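Local coordinates for protein chloramphenicol acetyltransferase (Bacteroides thetaiotaomicron, PDB 2I9D) that probably transfers an acetyl group from acetyl-CoA to a hydroxyl of chloramphenicol, at residues Tyr83-Pro91 / Gly142-Ser150; Leu155-Thr163 / Leu187-Ile195. All blocks are in the same frame, centred on the assembly; numbering follows the deposited sequence.

Interaction 1: residues Tyr83-Pro91 / Gly142-Ser150; sequences YDTIDMLSP and GDYGLILLS
D87, M88 and L89 pair in a parallel beta ladder with L146, I147 and L148. Their strands are neighbours in the mixed sheet of the chloramphenicol acetyltransferase fold. Four backbone bonds join the segments: D87 N to G145 O, I147 N to D87 O, L89 N to I147 O and L149 N to L89 O. The L89 N to I147 O bond is 2.8 Å long and nearly straight (178° at the hydrogen). At the next step P91 has no N-H to give, and S90 donates instead, its OG 2.7 Å from L149 O. The OG is anti to the backbone N (chi1 -178°), which carries the hydroxyl across to the partner strand.

One face of the pair carries M88 and I147, with I86 and L149 beside them. Selenomethionine M88 is bent at chi2 and chi3. Its SE meets L149 CB at 3.7 Å, and its CE meets I147 CD1. The other face carries D87, L146, L89 and L148. Here L89 CD2 touches L146 CD2 at 4.0 Å, and L148 CD1 packs on L89 CB. Helix 52-66 covers the M88 face through L57, V60 and L61, while E135 and E138 of helix 133-141 lie over the leucines.

Ahead of strands 87-93 and 146-151, the Y83 ring lies over G145, whose CA is 3.5 Å from the ring centroid in a CH-pi contact. A beta carbon on G145 would probably run into this ring. Y83 OH accepts from Y144 N at 3.2 Å and also bonds D75. D143 holds the turn: its OD1 accepts from G145 N from above the carboxylate plane, an Asx turn. D87 OD1 accepts from Y107 N, and R104 makes salt bridges through NH2 to D87 OD2 and through NH1 to D143 OD2.

Interaction 2: residues Leu155-Thr163 / Leu187-Ile195; sequences LYFTSITGT and LVMPIAMTI
P190 packs against both Y156 and F157 and forms the apolar centre of this contact. Its CG sits 3.7 Å from the centroid of the Y156 ring and 4.0 Å from that of the F157 ring, over a face of each. These are two CH-pi contacts from one methylene. F157 CG takes the position between the backbone N and the carbonyl carbon (chi1 51°), which brings the ring over the proline. The opposite face of F157 is covered by I160 CD1. A192 continues the apolar row, its CB 3.9 Å from F157 CE1 and 4.0 Å from I160 CB.

The two segments run almost the same way, 11° apart. No backbone ladder joins them. P190, A192 and T194 all point from strand 186-196 toward 155-163, which runs along that face of the sheet. S159 and I160 pair antiparallel with a strand of a second subunit, so the sheet runs on across the trimer interface.

At one end V188 O lies in the plane of the Y156 ring, at its edge, and V188 CG2 is 3.9 Å from Y156 OH. R183 makes a cation-pi contact with the same tyrosine. Replacing Y156 with alanine removes the ring and is likely to leave one side of P190 uncovered and R183 without its aromatic partner.

At the other end G162 N gives a weak bond to T194 OG1 (3.1 Å, 123° at the hydrogen). A water joins T194 OG1 to I160 O, weakly at the carbonyl, and the same OG1 bonds S31 of its own chain. H197, the predicted proton acceptor, has its side chain about 9 Å from that of T194. Within this pair, then, cohesion rests mostly on ring and aliphatic contacts, with little direct polar bonding.

Interaction 1 closes before interaction 2 opens along the chain, and strand 146-151 leads on to strand 159-160. Their centres are 18 Å apart and their nearest atoms about 5 Å, so they do not touch. Both reach the same mixed sheet. Strand 174-183 lies between strand 146-151 of interaction 1 and strand 186-196 of interaction 2. Interaction 1 is a pairing inside the sheet, buried near the centre of the chain and touched by no other subunit. Interaction 2 lays a connecting segment on the sheet and reaches the other two subunits. One contact thus lies in the subunit core and the other beside the trimer interface.

Interaction 1: residues Tyr83-Pro91 / Gly142-Ser150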
loop_
_atom_site.group_PDB
_atom_site.type_symbol
_atom_site.label_atom_id
_atom_site.label_comp_id
_atom_site.label_asym_id
_atom_site.label_seq_id
_atom_site.Cartn_x
_atom_site.Cartn_y
_atom_site.Cartn_z
ATOM N N TYR A 83 -20.626 -12.844 11.656
ATOM C CA TYR A 83 -21.317 -12.041 12.683
ATOM C C TYR A 83 -22.611 -11.411 12.143
ATOM O O TYR A 83 -22.647 -10.968 11.002
ATOM C CB TYR A 83 -20.384 -10.950 13.260
ATOM C CG TYR A 83 -19.344 -11.472 14.238
ATOM C CD1 TYR A 83 -19.555 -11.427 15.627
ATOM C CD2 TYR A 83 -18.163 -12.040 13.780
ATOM C CE1 TYR A 83 -18.565 -11.933 16.533
ATOM C CE2 TYR A 83 -17.200 -12.545 14.657
ATOM C CZ TYR A 83 -17.397 -12.496 16.024
ATOM O OH TYR A 83 -16.415 -13.021 16.855
ATOM N N ASP A 84 -23.669 -11.364 12.954
ATOM C CA ASP A 84 -24.922 -10.733 12.539
ATOM C C ASP A 84 -24.637 -9.272 12.262
ATOM O O ASP A 84 -25.110 -8.718 11.282
ATOM C CB ASP A 84 -25.991 -10.775 13.652
ATOM C CG ASP A 84 -26.565 -12.195 13.925
ATOM O OD1 ASP A 84 -26.045 -13.219 13.404
ATOM O OD2 ASP A 84 -27.567 -12.260 14.698
ATOM N N THR A 85 -23.876 -8.652 13.160
ATOM C CA THR A 85 -23.684 -7.207 13.164
ATOM C C THR A 85 -22.202 -6.867 13.439
ATOM O O THR A 85 -21.517 -7.556 14.216
ATOM C CB THR A 85 -24.644 -6.536 14.197
ATOM O OG1 THR A 85 -25.984 -6.669 13.724
ATOM C CG2 THR A 85 -24.362 -5.069 14.392
ATOM N N ILE A 86 -21.747 -5.797 12.788
ATOM C CA ILE A 86 -20.382 -5.304 12.876
ATOM C C ILE A 86 -20.408 -3.907 13.486
ATOM O O ILE A 86 -21.142 -3.028 13.021
ATOM C CB ILE A 86 -19.712 -5.283 11.461
ATOM C CG1 ILE A 86 -19.688 -6.691 10.858
ATOM C CG2 ILE A 86 -18.295 -4.671 11.502
ATOM C CD1 ILE A 86 -19.031 -7.770 11.736
ATOM N N ASP A 87 -19.639 -3.719 14.548
ATOM C CA ASP A 87 -19.469 -2.401 15.130
ATOM C C ASP A 87 -18.107 -1.791 14.788
ATOM O O ASP A 87 -17.272 -2.423 14.126
ATOM C CB ASP A 87 -19.678 -2.437 16.637
ATOM C CG ASP A 87 -21.096 -2.848 17.022
ATOM O OD1 ASP A 87 -22.078 -2.438 16.353
ATOM O OD2 ASP A 87 -21.223 -3.575 18.018
HETATM N N MSE A 88 -17.919 -0.547 15.218
HETATM C CA MSE A 88 -16.756 0.237 14.846
HETATM C C MSE A 88 -15.826 0.450 16.035
HETATM O O MSE A 88 -16.270 0.838 17.114
HETATM C CB MSE A 88 -17.192 1.613 14.290
HETATM C CG MSE A 88 -16.048 2.592 14.006
HETATM SE SE MSE A 88 -14.844 1.995 12.515
HETATM C CE MSE A 88 -16.057 2.318 10.969
ATOM N N LEU A 89 -14.538 0.178 15.821
ATOM C CA LEU A 89 -13.485 0.713 16.674
ATOM C C LEU A 89 -12.848 1.875 15.935
ATOM O O LEU A 89 -12.665 1.821 14.726
ATOM C CB LEU A 89 -12.402 -0.327 16.979
ATOM C CG LEU A 89 -12.773 -1.560 17.796
ATOM C CD1 LEU A 89 -11.518 -2.307 18.169
ATOM C CD2 LEU A 89 -13.580 -1.234 19.067
ATOM N N SER A 90 -12.477 2.915 16.660
ATOM C CA SER A 90 -11.767 3.989 16.055
ATOM C C SER A 90 -10.877 4.707 17.084
ATOM O O SER A 90 -11.326 4.981 18.209
ATOM C CB SER A 90 -12.735 4.980 15.339
ATOM O OG SER A 90 -11.998 6.025 14.706
ATOM N N PRO A 91 -9.611 5.005 16.694
ATOM C CA PRO A 91 -8.707 5.799 17.544
ATOM C C PRO A 91 -9.031 7.315 17.541
ATOM O O PRO A 91 -8.592 8.070 16.646
ATOM C CB PRO A 91 -7.305 5.516 16.958
ATOM C CG PRO A 91 -7.536 5.115 15.526
ATOM C CD PRO A 91 -8.957 4.540 15.447
ATOM N N GLY A 142 -12.864 -12.181 22.730
ATOM C CA GLY A 142 -13.112 -12.954 21.513
ATOM C C GLY A 142 -14.169 -12.331 20.617
ATOM O O GLY A 142 -14.814 -13.038 19.876
ATOM N N ASP A 143 -14.373 -11.015 20.690
ATOM C CA ASP A 143 -15.347 -10.364 19.812
ATOM C C ASP A 143 -14.610 -9.746 18.623
ATOM O O ASP A 143 -13.964 -8.691 18.752
ATOM C CB ASP A 143 -16.188 -9.327 20.561
ATOM C CG ASP A 143 -17.339 -8.756 19.717
ATOM O OD1 ASP A 143 -17.551 -9.165 18.564
ATOM O OD2 ASP A 143 -18.038 -7.850 20.199
ATOM N N TYR A 144 -14.688 -10.426 17.470
ATOM C CA TYR A 144 -14.063 -9.922 16.242
ATOM C C TYR A 144 -15.113 -9.308 15.298
ATOM O O TYR A 144 -14.813 -8.981 14.147
ATOM C CB TYR A 144 -13.257 -11.012 15.528
ATOM C CG TYR A 144 -12.112 -11.603 16.317
ATOM C CD1 TYR A 144 -11.626 -10.984 17.473
ATOM C CD2 TYR A 144 -11.474 -12.764 15.873
ATOM C CE1 TYR A 144 -10.567 -11.521 18.192
ATOM C CE2 TYR A 144 -10.409 -13.310 16.592
ATOM C CZ TYR A 144 -9.983 -12.685 17.762
ATOM O OH TYR A 144 -8.933 -13.218 18.464
ATOM N N GLY A 145 -16.335 -9.150 15.797
ATOM C CA GLY A 145 -17.420 -8.597 14.981
ATOM C C GLY A 145 -17.331 -7.093 14.940
ATOM O O GLY A 145 -18.241 -6.364 15.407
ATOM N N LEU A 146 -16.217 -6.636 14.385
ATOM C CA LEU A 146 -15.832 -5.224 14.381
ATOM C C LEU A 146 -15.018 -4.890 13.129
ATOM O O LEU A 146 -14.440 -5.766 12.520
ATOM C CB LEU A 146 -14.939 -4.919 15.598
ATOM C CG LEU A 146 -15.537 -5.070 16.993
ATOM C CD1 LEU A 146 -14.417 -5.476 17.910
ATOM C CD2 LEU A 146 -16.212 -3.770 17.439
ATOM N N ILE A 147 -14.974 -3.614 12.775
ATOM C CA ILE A 147 -13.949 -3.085 11.861
ATOM C C ILE A 147 -13.327 -1.925 12.607
ATOM O O ILE A 147 -13.836 -1.544 13.662
ATOM C CB ILE A 147 -14.491 -2.678 10.455
ATOM C CG1 ILE A 147 -15.606 -1.611 10.559
ATOM C CG2 ILE A 147 -14.993 -3.915 9.732
ATOM C CD1 ILE A 147 -15.996 -0.958 9.188
ATOM N N LEU A 148 -12.196 -1.426 12.116
ATOM C CA LEU A 148 -11.484 -0.336 12.803
ATOM C C LEU A 148 -11.045 0.663 11.767
ATOM O O LEU A 148 -10.475 0.282 10.741
ATOM C CB LEU A 148 -10.270 -0.839 13.615
ATOM C CG LEU A 148 -9.431 0.264 14.307
ATOM C CD1 LEU A 148 -8.798 -0.238 15.610
ATOM C CD2 LEU A 148 -8.348 0.857 13.340
ATOM N N LEU A 149 -11.327 1.932 12.034
ATOM C CA LEU A 149 -10.987 2.964 11.091
ATOM C C LEU A 149 -10.209 4.037 11.812
ATOM O O LEU A 149 -10.609 4.517 12.881
ATOM C CB LEU A 149 -12.222 3.527 10.352
ATOM C CG LEU A 149 -11.926 4.598 9.282
ATOM C CD1 LEU A 149 -12.939 4.539 8.152
ATOM C CD2 LEU A 149 -11.915 6.024 9.907
ATOM N N SER A 150 -9.085 4.397 11.219
ATOM C CA SER A 150 -8.220 5.434 11.754
ATOM C C SER A 150 -8.237 6.657 10.807
ATOM O O SER A 150 -7.971 6.508 9.624
ATOM C CB SER A 150 -6.814 4.856 11.937
ATOM O OG SER A 150 -5.907 5.913 12.146
#

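Interaction 2: residues Leu155-Thr163 / Leu187-Ile195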
loop_
_atom_site.group_PDB
_atom_site.type_symbol
_atom_site.label_atom_id
_atom_site.label_comp_id
_atom_site.label_asym_id
_atom_site.label_seq_id
_atom_site.Cartn_x
_atom_site.Cartn_y
_atom_site.Cartn_z
ATOM N N LEU A 155 -4.122 14.634 6.060
ATOM C CA LEU A 155 -3.251 13.951 5.125
ATOM C C LEU A 155 -4.027 13.291 3.984
ATOM O O LEU A 155 -4.916 12.470 4.225
ATOM C CB LEU A 155 -2.439 12.879 5.866
ATOM C CG LEU A 155 -1.435 12.030 5.062
ATOM C CD1 LEU A 155 -0.477 12.910 4.251
ATOM C CD2 LEU A 155 -0.662 11.056 5.966
ATOM N N TYR A 156 -3.688 13.663 2.746
ATOM C CA TYR A 156 -4.161 12.933 1.568
ATOM C C TYR A 156 -3.074 11.903 1.260
ATOM O O TYR A 156 -1.871 12.230 1.221
ATOM C CB TYR A 156 -4.438 13.858 0.355
ATOM C CG TYR A 156 -5.377 13.195 -0.659
ATOM C CD1 TYR A 156 -6.755 13.379 -0.577
ATOM C CD2 TYR A 156 -4.883 12.331 -1.649
ATOM C CE1 TYR A 156 -7.632 12.742 -1.480
ATOM C CE2 TYR A 156 -5.740 11.669 -2.549
ATOM C CZ TYR A 156 -7.116 11.893 -2.463
ATOM O OH TYR A 156 -7.982 11.282 -3.337
ATOM N N PHE A 157 -3.474 10.643 1.114
ATOM C CA PHE A 157 -2.504 9.569 0.811
ATOM C C PHE A 157 -3.046 8.773 -0.377
ATOM O O PHE A 157 -4.262 8.750 -0.603
ATOM C CB PHE A 157 -2.299 8.658 2.027
ATOM C CG PHE A 157 -3.599 8.132 2.640
ATOM C CD1 PHE A 157 -4.266 7.033 2.069
ATOM C CD2 PHE A 157 -4.145 8.719 3.806
ATOM C CE1 PHE A 157 -5.465 6.535 2.627
ATOM C CE2 PHE A 157 -5.350 8.222 4.376
ATOM C CZ PHE A 157 -6.004 7.120 3.780
ATOM N N THR A 158 -2.155 8.121 -1.123
ATOM C CA THR A 158 -2.602 7.258 -2.206
ATOM C C THR A 158 -2.501 5.786 -1.831
ATOM O O THR A 158 -3.024 4.921 -2.553
ATOM C CB THR A 158 -1.806 7.483 -3.509
ATOM O OG1 THR A 158 -0.413 7.552 -3.206
ATOM C CG2 THR A 158 -2.241 8.755 -4.191
ATOM N N SER A 159 -1.837 5.505 -0.707
ATOM C CA SER A 159 -1.653 4.163 -0.226
ATOM C C SER A 159 -1.380 4.145 1.284
ATOM O O SER A 159 -0.549 4.906 1.780
ATOM C CB SER A 159 -0.479 3.544 -0.986
ATOM O OG SER A 159 -0.120 2.272 -0.463
ATOM N N ILE A 160 -2.098 3.287 2.010
ATOM C CA ILE A 160 -1.688 2.840 3.343
ATOM C C ILE A 160 -1.898 1.323 3.376
ATOM O O ILE A 160 -2.978 0.838 3.073
ATOM C CB ILE A 160 -2.452 3.530 4.515
ATOM C CG1 ILE A 160 -2.100 5.015 4.594
ATOM C CG2 ILE A 160 -2.092 2.843 5.863
ATOM C CD1 ILE A 160 -2.903 5.868 5.570
ATOM N N THR A 161 -0.854 0.574 3.712
ATOM C CA THR A 161 -1.007 -0.858 3.923
ATOM C C THR A 161 -1.163 -1.156 5.415
ATOM O O THR A 161 -0.627 -0.432 6.271
ATOM C CB THR A 161 0.215 -1.608 3.459
ATOM O OG1 THR A 161 1.286 -1.253 4.345
ATOM C CG2 THR A 161 0.537 -1.258 2.017
ATOM N N GLY A 162 -1.880 -2.217 5.744
ATOM C CA GLY A 162 -2.023 -2.597 7.124
ATOM C C GLY A 162 -0.866 -3.426 7.652
ATOM O O GLY A 162 -0.110 -4.082 6.885
ATOM N N THR A 163 -0.729 -3.378 8.980
ATOM C CA THR A 163 0.066 -4.338 9.739
ATOM C C THR A 163 -0.552 -5.750 9.655
ATOM O O THR A 163 -1.662 -5.937 9.164
ATOM C CB THR A 163 0.191 -3.890 11.227
ATOM O OG1 THR A 163 -1.092 -3.525 11.719
ATOM C CG2 THR A 163 1.096 -2.698 11.350
ATOM N N LEU A 187 -15.297 17.161 -4.290
ATOM C CA LEU A 187 -14.695 16.774 -3.029
ATOM C C LEU A 187 -14.547 15.255 -2.989
ATOM O O LEU A 187 -15.519 14.530 -3.162
ATOM C CB LEU A 187 -15.497 17.287 -1.833
ATOM C CG LEU A 187 -14.740 17.263 -0.506
ATOM C CD1 LEU A 187 -13.613 18.346 -0.423
ATOM C CD2 LEU A 187 -15.746 17.381 0.641
ATOM N N VAL A 188 -13.307 14.804 -2.796
ATOM C CA VAL A 188 -12.959 13.377 -2.719
ATOM C C VAL A 188 -12.037 13.132 -1.499
ATOM O O VAL A 188 -11.283 14.029 -1.072
ATOM C CB VAL A 188 -12.227 12.890 -4.013
ATOM C CG1 VAL A 188 -13.109 13.033 -5.253
ATOM C CG2 VAL A 188 -10.908 13.670 -4.221
HETATM N N MSE A 189 -12.084 11.925 -0.947
HETATM C CA MSE A 189 -11.204 11.569 0.162
HETATM C C MSE A 189 -10.698 10.170 -0.099
HETATM O O MSE A 189 -11.397 9.432 -0.791
HETATM C CB MSE A 189 -11.959 11.625 1.482
HETATM C CG MSE A 189 -13.159 10.719 1.554
HETATM SE SE MSE A 189 -14.084 10.910 3.288
HETATM C CE MSE A 189 -12.730 9.991 4.401
ATOM N N PRO A 190 -9.478 9.812 0.403
ATOM C CA PRO A 190 -8.996 8.432 0.243
ATOM C C PRO A 190 -9.381 7.500 1.408
ATOM O O PRO A 190 -9.478 7.925 2.564
ATOM C CB PRO A 190 -7.469 8.601 0.124
ATOM C CG PRO A 190 -7.163 9.893 0.889
ATOM C CD PRO A 190 -8.466 10.646 1.089
ATOM N N ILE A 191 -9.648 6.242 1.081
ATOM C CA ILE A 191 -9.929 5.224 2.079
ATOM C C ILE A 191 -9.153 3.972 1.717
ATOM O O ILE A 191 -9.291 3.439 0.622
ATOM C CB ILE A 191 -11.450 4.956 2.257
ATOM C CG1 ILE A 191 -12.208 6.270 2.603
ATOM C CG2 ILE A 191 -11.697 3.841 3.311
ATOM C CD1 ILE A 191 -13.705 6.157 2.678
ATOM N N ALA A 192 -8.297 3.554 2.647
ATOM C CA ALA A 192 -7.472 2.375 2.543
ATOM C C ALA A 192 -8.098 1.288 3.424
ATOM O O ALA A 192 -8.798 1.592 4.411
ATOM C CB ALA A 192 -6.062 2.695 3.009
HETATM N N MSE A 193 -7.861 0.028 3.066
HETATM C CA MSE A 193 -8.293 -1.069 3.899
HETATM C C MSE A 193 -7.478 -2.339 3.690
HETATM O O MSE A 193 -6.925 -2.569 2.627
HETATM C CB MSE A 193 -9.798 -1.334 3.729
HETATM C CG MSE A 193 -10.208 -1.831 2.357
HETATM SE SE MSE A 193 -12.187 -1.962 2.105
HETATM C CE MSE A 193 -12.710 -2.694 3.887
ATOM N N THR A 194 -7.422 -3.149 4.745
ATOM C CA THR A 194 -6.735 -4.425 4.749
ATOM C C THR A 194 -7.721 -5.534 5.129
ATOM O O THR A 194 -8.338 -5.500 6.184
ATOM C CB THR A 194 -5.516 -4.367 5.678
ATOM O OG1 THR A 194 -4.616 -3.420 5.132
ATOM C CG2 THR A 194 -4.785 -5.722 5.800
ATOM N N ILE A 195 -7.909 -6.483 4.224
ATOM C CA ILE A 195 -8.899 -7.526 4.431
ATOM C C ILE A 195 -8.241 -8.895 4.251
ATOM O O ILE A 195 -7.096 -8.967 3.819
ATOM C CB ILE A 195 -10.226 -7.316 3.547
ATOM C CG1 ILE A 195 -9.924 -7.058 2.050
ATOM C CG2 ILE A 195 -11.080 -6.148 4.126
ATOM C CD1 ILE A 195 -9.213 -8.193 1.303
HETATM O O HOH W 1 -5.045 -0.382 5.521
#